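Local atomic coordinates of PmoF1 (Methylocystis sp. ATCC 49242, PDB entry 6P1E), a protein that binds copper through its PCuAC domain and probably serves as a copper chaperone in a methane-oxidizing bacterium. Residues G52-H57 with A84-L89; A45-K50 with E102-F107. All coordinates share one frame; numbering follows the deposited sequence.

How the contacts relate
Both contacts are antiparallel strand pairings within the PCu(A)C copper chaperone domain, their centres about 10 Å apart. Along the chain, 45-50 is followed, after a corner at Gly52, by the strand of 52-57, and strand 75-91, which carries 84-89, is followed by strand 100-107, so contact 1 is nested inside the loop that contact 2 closes. The buried sides of the two pairs meet: Ile56 packs on Ala45, Ala54 and Val86 on Val46, and Leu88 on Met103. The curled sheet thus brings the pairs face to face across a shared apolar core. Ala84 and Leu105 side chains lie about 14 and 13 Å from a copper ion, consistent with a scaffold role.

Contact 1 of 2, residues G52-H57 with A84-L89; sequences GSAVIH and AYVALL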
loop_
_atom_site.group_PDB
_atom_site.type_symbol
_atom_site.label_atom_id
_atom_site.label_comp_id
_atom_site.label_asym_id
_atom_site.label_seq_id
_atom_site.Cartn_x
_atom_site.Cartn_y
_atom_site.Cartn_z
ATOM N N GLY B 52 18.503 -10.926 8.552
ATOM C CA GLY B 52 19.750 -11.482 8.062
ATOM C C GLY B 52 20.153 -10.921 6.707
ATOM O O GLY B 52 21.318 -10.619 6.463
ATOM N N SER B 53 19.177 -10.807 5.814
ATOM C CA SER B 53 19.407 -10.323 4.457
ATOM C C SER B 53 18.099 -9.867 3.832
ATOM O O SER B 53 17.017 -10.164 4.344
ATOM C CB SER B 53 20.042 -11.417 3.591
ATOM O OG SER B 53 19.145 -12.497 3.387
ATOM N N ALA B 54 18.211 -9.160 2.711
ATOM C CA ALA B 54 17.054 -8.711 1.950
ATOM C C ALA B 54 17.240 -9.070 0.481
ATOM O O ALA B 54 18.290 -8.798 -0.102
ATOM C CB ALA B 54 16.856 -7.220 2.118
ATOM N N VAL B 55 16.215 -9.680 -0.109
ATOM C CA VAL B 55 16.261 -10.119 -1.500
ATOM C C VAL B 55 15.153 -9.436 -2.291
ATOM O O VAL B 55 13.973 -9.559 -1.958
ATOM C CB VAL B 55 16.118 -11.652 -1.616
ATOM C CG1 VAL B 55 16.063 -12.086 -3.078
ATOM C CG2 VAL B 55 17.271 -12.344 -0.906
ATOM N N ILE B 56 15.537 -8.718 -3.339
ATOM C CA ILE B 56 14.568 -8.006 -4.155
ATOM C C ILE B 56 13.969 -8.944 -5.195
ATOM O O ILE B 56 14.684 -9.652 -5.898
ATOM C CB ILE B 56 15.206 -6.793 -4.858
ATOM C CG1 ILE B 56 15.959 -5.935 -3.834
ATOM C CG2 ILE B 56 14.137 -5.973 -5.573
ATOM C CD1 ILE B 56 16.718 -4.776 -4.430
ATOM N N HIS B 57 12.644 -8.919 -5.291
ATOM C CA HIS B 57 11.914 -9.710 -6.268
ATOM C C HIS B 57 11.115 -8.736 -7.120
ATOM O O HIS B 57 9.920 -8.542 -6.905
ATOM C CB HIS B 57 10.997 -10.723 -5.575
ATOM C CG HIS B 57 11.732 -11.777 -4.808
ATOM N ND1 HIS B 57 12.421 -12.801 -5.420
ATOM C CD2 HIS B 57 11.883 -11.964 -3.475
ATOM C CE1 HIS B 57 12.964 -13.576 -4.497
ATOM N NE2 HIS B 57 12.654 -13.088 -3.309
ATOM N N ALA B 84 5.507 -7.520 -7.171
ATOM C CA ALA B 84 6.899 -7.253 -6.820
ATOM C C ALA B 84 7.016 -6.826 -5.361
ATOM O O ALA B 84 6.125 -6.171 -4.819
ATOM C CB ALA B 84 7.485 -6.189 -7.736
ATOM N N TYR B 85 8.105 -7.227 -4.718
ATOM C CA TYR B 85 8.303 -6.951 -3.305
ATOM C C TYR B 85 9.746 -7.253 -2.931
ATOM O O TYR B 85 10.504 -7.782 -3.746
ATOM C CB TYR B 85 7.348 -7.783 -2.442
ATOM C CG TYR B 85 7.742 -9.239 -2.328
ATOM C CD1 TYR B 85 8.255 -9.750 -1.142
ATOM C CD2 TYR B 85 7.608 -10.101 -3.409
ATOM C CE1 TYR B 85 8.618 -11.077 -1.035
ATOM C CE2 TYR B 85 7.970 -11.430 -3.311
ATOM C CZ TYR B 85 8.473 -11.914 -2.121
ATOM O OH TYR B 85 8.832 -13.238 -2.022
ATOM N N VAL B 86 10.119 -6.905 -1.705
ATOM C CA VAL B 86 11.421 -7.271 -1.166
ATOM C C VAL B 86 11.218 -8.266 -0.035
ATOM O O VAL B 86 10.484 -7.996 0.916
ATOM C CB VAL B 86 12.197 -6.040 -0.655
ATOM C CG1 VAL B 86 13.561 -6.451 -0.105
ATOM C CG2 VAL B 86 12.350 -5.017 -1.763
ATOM N N ALA B 87 11.868 -9.420 -0.148
ATOM C CA ALA B 87 11.814 -10.427 0.898
ATOM C C ALA B 87 12.836 -10.110 1.976
ATOM O O ALA B 87 14.010 -9.893 1.679
ATOM C CB ALA B 87 12.064 -11.813 0.319
ATOM N N LEU B 88 12.374 -10.066 3.221
ATOM C CA LEU B 88 13.242 -9.866 4.378
ATOM C C LEU B 88 13.376 -11.198 5.110
ATOM O O LEU B 88 12.408 -11.690 5.684
ATOM C CB LEU B 88 12.677 -8.789 5.305
ATOM C CG LEU B 88 12.391 -7.427 4.663
ATOM C CD1 LEU B 88 11.873 -6.448 5.705
ATOM C CD2 LEU B 88 13.627 -6.864 3.977
ATOM N N LEU B 89 14.568 -11.783 5.073
ATOM C CA LEU B 89 14.776 -13.132 5.594
ATOM C C LEU B 89 15.483 -13.116 6.958
ATOM O O LEU B 89 16.292 -12.235 7.240
ATOM C CB LEU B 89 15.578 -13.953 4.578
ATOM C CG LEU B 89 15.101 -13.876 3.124
ATOM C CD1 LEU B 89 16.041 -14.646 2.211
ATOM C CD2 LEU B 89 13.683 -14.412 3.022
#
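The imidazole of His57 overlaps little with the phenol ring of Tyr85: the planes are 26° apart and the centroids 5.1 Å, a nearly parallel pair slid far to one side. The two side chains run alongside each other in the same direction. With its CG set between backbone N and carbonyl carbon (chi1 75°), Tyr85 swings its ring toward the histidine, and His57 CD2 comes 3.6 Å from Tyr85 OH. Ala87 CB meets the edge of the imidazole, in its plane, 3.8 Å from His57 CD2. The ring's ND1 is hydrogen-bonded to the Leu65 carbonyl, which helps fix its rotation. Beneath these groups runs an antiparallel pairing of the PCu(A)C beta fold, in which Ser53, Val55 and His57 are hydrogen-bonded pairs with Leu89, Ala87 and Tyr85. Val55 is gripped twice, its N donating to Ala87 O over 2.8 Å and its O accepting from Ala87 N. At the other end Gly52 and Ser53 both face Leu89, a classic beta bulge; Gly52 N reaches Leu89 O at 2.9 Å. On the same side as His57, Leu89 CD1 lies near Val55 CG2 and Ser53 OG. The reverse side is purely apolar and turned to the core: Ala54 CB touches Leu88 CD2 at 3.7 Å and Val86 CG1 at 4.0 Å, while strand 41-47 packs against this side through Val46 and Leu43.

Contact 2 of 2, residues A45-K50 with E102-F107; sequences AVKVEK and EMTLVF
Ala45 meets Val106 through its methyl, CB to CB 4.0 Å, while Ala45 O accepts a bond from Val106 N and Ala45 N gives only a weak one in return. Val46 turns to the buried side, where its two methyls divide the work: CG1, anti to the backbone N (chi1 172°), presses on Met103 CE at a tight 3.4 Å, and CG2 lies beside Leu105 CD2. Lys47, back on the outer side, pairs with Thr104 through two nearly straight bonds, Lys47 N to Thr104 O at 2.9 Å and Thr104 N to Lys47 O at 2.8 Å. Its side chain runs alongside Thr104 and bends at chi3 (-72°), bringing CE to 4.0 Å from Thr104 CG2; NZ goes on to a salt bridge with Glu112 on strand 111-120. Past Val48, whose CG2 packs on the Glu102 carbonyl, direct pairing gives way to water: one molecule accepts from Glu49 N and donates to Glu102 O. The antiparallel pairing of strands 41-47 and 100-107 therefore has an apolar inner side and a mixed outer one, and Glu49 and Glu102, with OE2 and OE1 4.3 Å apart, probably repel each other mildly where the strands part.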
loop_
_atom_site.group_PDB
_atom_site.type_symbol
_atom_site.label_atom_id
_atom_site.label_comp_id
_atom_site.label_asym_id
_atom_site.label_seq_id
_atom_site.Cartn_x
_atom_site.Cartn_y
_atom_site.Cartn_z
ATOM N N ALA B 45 19.405 -2.842 -4.250
ATOM C CA ALA B 45 19.717 -3.478 -2.977
ATOM C C ALA B 45 18.938 -2.871 -1.819
ATOM O O ALA B 45 18.506 -1.720 -1.871
ATOM C CB ALA B 45 21.213 -3.388 -2.702
ATOM N N VAL B 46 18.768 -3.673 -0.772
ATOM C CA VAL B 46 18.137 -3.230 0.462
ATOM C C VAL B 46 18.980 -3.719 1.630
ATOM O O VAL B 46 19.350 -4.891 1.686
ATOM C CB VAL B 46 16.693 -3.759 0.588
ATOM C CG1 VAL B 46 16.108 -3.455 1.966
ATOM C CG2 VAL B 46 15.815 -3.170 -0.509
ATOM N N LYS B 47 19.292 -2.811 2.549
ATOM C CA LYS B 47 20.060 -3.153 3.741
ATOM C C LYS B 47 19.194 -2.978 4.984
ATOM O O LYS B 47 18.536 -1.951 5.154
ATOM C CB LYS B 47 21.316 -2.284 3.831
ATOM C CG LYS B 47 22.288 -2.499 2.679
ATOM C CD LYS B 47 23.563 -1.689 2.848
ATOM C CE LYS B 47 23.324 -0.203 2.635
ATOM N NZ LYS B 47 24.579 0.585 2.768
ATOM N N VAL B 48 19.205 -3.986 5.848
ATOM C CA VAL B 48 18.385 -3.975 7.053
ATOM C C VAL B 48 19.106 -4.727 8.169
ATOM O O VAL B 48 19.542 -5.863 7.993
ATOM C CB VAL B 48 16.985 -4.583 6.794
ATOM C CG1 VAL B 48 17.089 -6.001 6.236
ATOM C CG2 VAL B 48 16.138 -4.546 8.061
ATOM N N GLU B 49 19.251 -4.069 9.312
ATOM C CA GLU B 49 20.035 -4.616 10.408
ATOM C C GLU B 49 19.300 -5.721 11.166
ATOM O O GLU B 49 19.924 -6.661 11.659
ATOM C CB GLU B 49 20.410 -3.500 11.382
ATOM C CG GLU B 49 21.260 -2.405 10.762
ATOM C CD GLU B 49 21.639 -1.326 11.757
ATOM O OE1 GLU B 49 21.527 -1.572 12.977
ATOM O OE2 GLU B 49 22.045 -0.229 11.317
ATOM N N LYS B 50 17.976 -5.609 11.252
ATOM C CA LYS B 50 17.188 -6.507 12.093
ATOM C C LYS B 50 16.848 -7.829 11.399
ATOM O O LYS B 50 16.267 -8.724 12.012
ATOM C CB LYS B 50 15.897 -5.812 12.528
ATOM C CG LYS B 50 16.096 -4.598 13.434
ATOM C CD LYS B 50 16.989 -4.875 14.633
ATOM C CE LYS B 50 17.125 -3.636 15.494
ATOM N NZ LYS B 50 17.954 -3.858 16.709
ATOM N N GLU B 102 13.918 0.279 10.466
ATOM C CA GLU B 102 14.850 1.090 9.707
ATOM C C GLU B 102 15.459 0.252 8.599
ATOM O O GLU B 102 15.903 -0.874 8.829
ATOM C CB GLU B 102 15.947 1.657 10.607
ATOM C CG GLU B 102 16.939 2.541 9.872
ATOM C CD GLU B 102 17.883 3.263 10.813
ATOM O OE1 GLU B 102 18.827 2.619 11.320
ATOM O OE2 GLU B 102 17.682 4.474 11.045
ATOM N N MET B 103 15.471 0.813 7.396
ATOM C CA MET B 103 16.023 0.140 6.233
ATOM C C MET B 103 16.745 1.168 5.384
ATOM O O MET B 103 16.437 2.358 5.448
ATOM C CB MET B 103 14.924 -0.535 5.405
ATOM C CG MET B 103 13.970 -1.421 6.189
ATOM S SD MET B 103 12.531 -1.904 5.211
ATOM C CE MET B 103 13.303 -2.755 3.839
ATOM N N THR B 104 17.688 0.702 4.575
ATOM C CA THR B 104 18.332 1.554 3.593
ATOM C C THR B 104 18.039 0.994 2.215
ATOM O O THR B 104 18.367 -0.154 1.917
ATOM C CB THR B 104 19.857 1.640 3.810
ATOM O OG1 THR B 104 20.134 2.098 5.139
ATOM C CG2 THR B 104 20.489 2.595 2.804
ATOM N N LEU B 105 17.407 1.810 1.381
ATOM C CA LEU B 105 17.166 1.442 -0.004
ATOM C C LEU B 105 18.306 1.988 -0.844
ATOM O O LEU B 105 18.718 3.133 -0.666
ATOM C CB LEU B 105 15.822 1.984 -0.499
ATOM C CG LEU B 105 14.596 1.665 0.360
ATOM C CD1 LEU B 105 13.347 2.280 -0.257
ATOM C CD2 LEU B 105 14.426 0.167 0.550
ATOM N N VAL B 106 18.810 1.164 -1.754
ATOM C CA VAL B 106 19.926 1.548 -2.604
ATOM C C VAL B 106 19.470 1.581 -4.054
ATOM O O VAL B 106 19.095 0.555 -4.622
ATOM C CB VAL B 106 21.117 0.579 -2.458
ATOM C CG1 VAL B 106 22.315 1.081 -3.253
ATOM C CG2 VAL B 106 21.487 0.402 -0.989
ATOM N N PHE B 107 19.486 2.775 -4.634
ATOM C CA PHE B 107 19.122 2.968 -6.031
ATOM C C PHE B 107 20.387 3.143 -6.861
ATOM O O PHE B 107 21.335 3.791 -6.416
ATOM C CB PHE B 107 18.198 4.174 -6.182
ATOM C CG PHE B 107 16.891 4.027 -5.457
ATOM C CD1 PHE B 107 15.826 3.364 -6.046
ATOM C CD2 PHE B 107 16.734 4.535 -4.177
ATOM C CE1 PHE B 107 14.622 3.223 -5.378
ATOM C CE2 PHE B 107 15.534 4.396 -3.503
ATOM C CZ PHE B 107 14.477 3.740 -4.103
HETATM O O HOH W 1 19.828 -0.336 7.452
HETATM O O HOH W 2 18.572 -1.096 8.995
HETATM O O HOH W 3 16.604 -2.626 10.736
#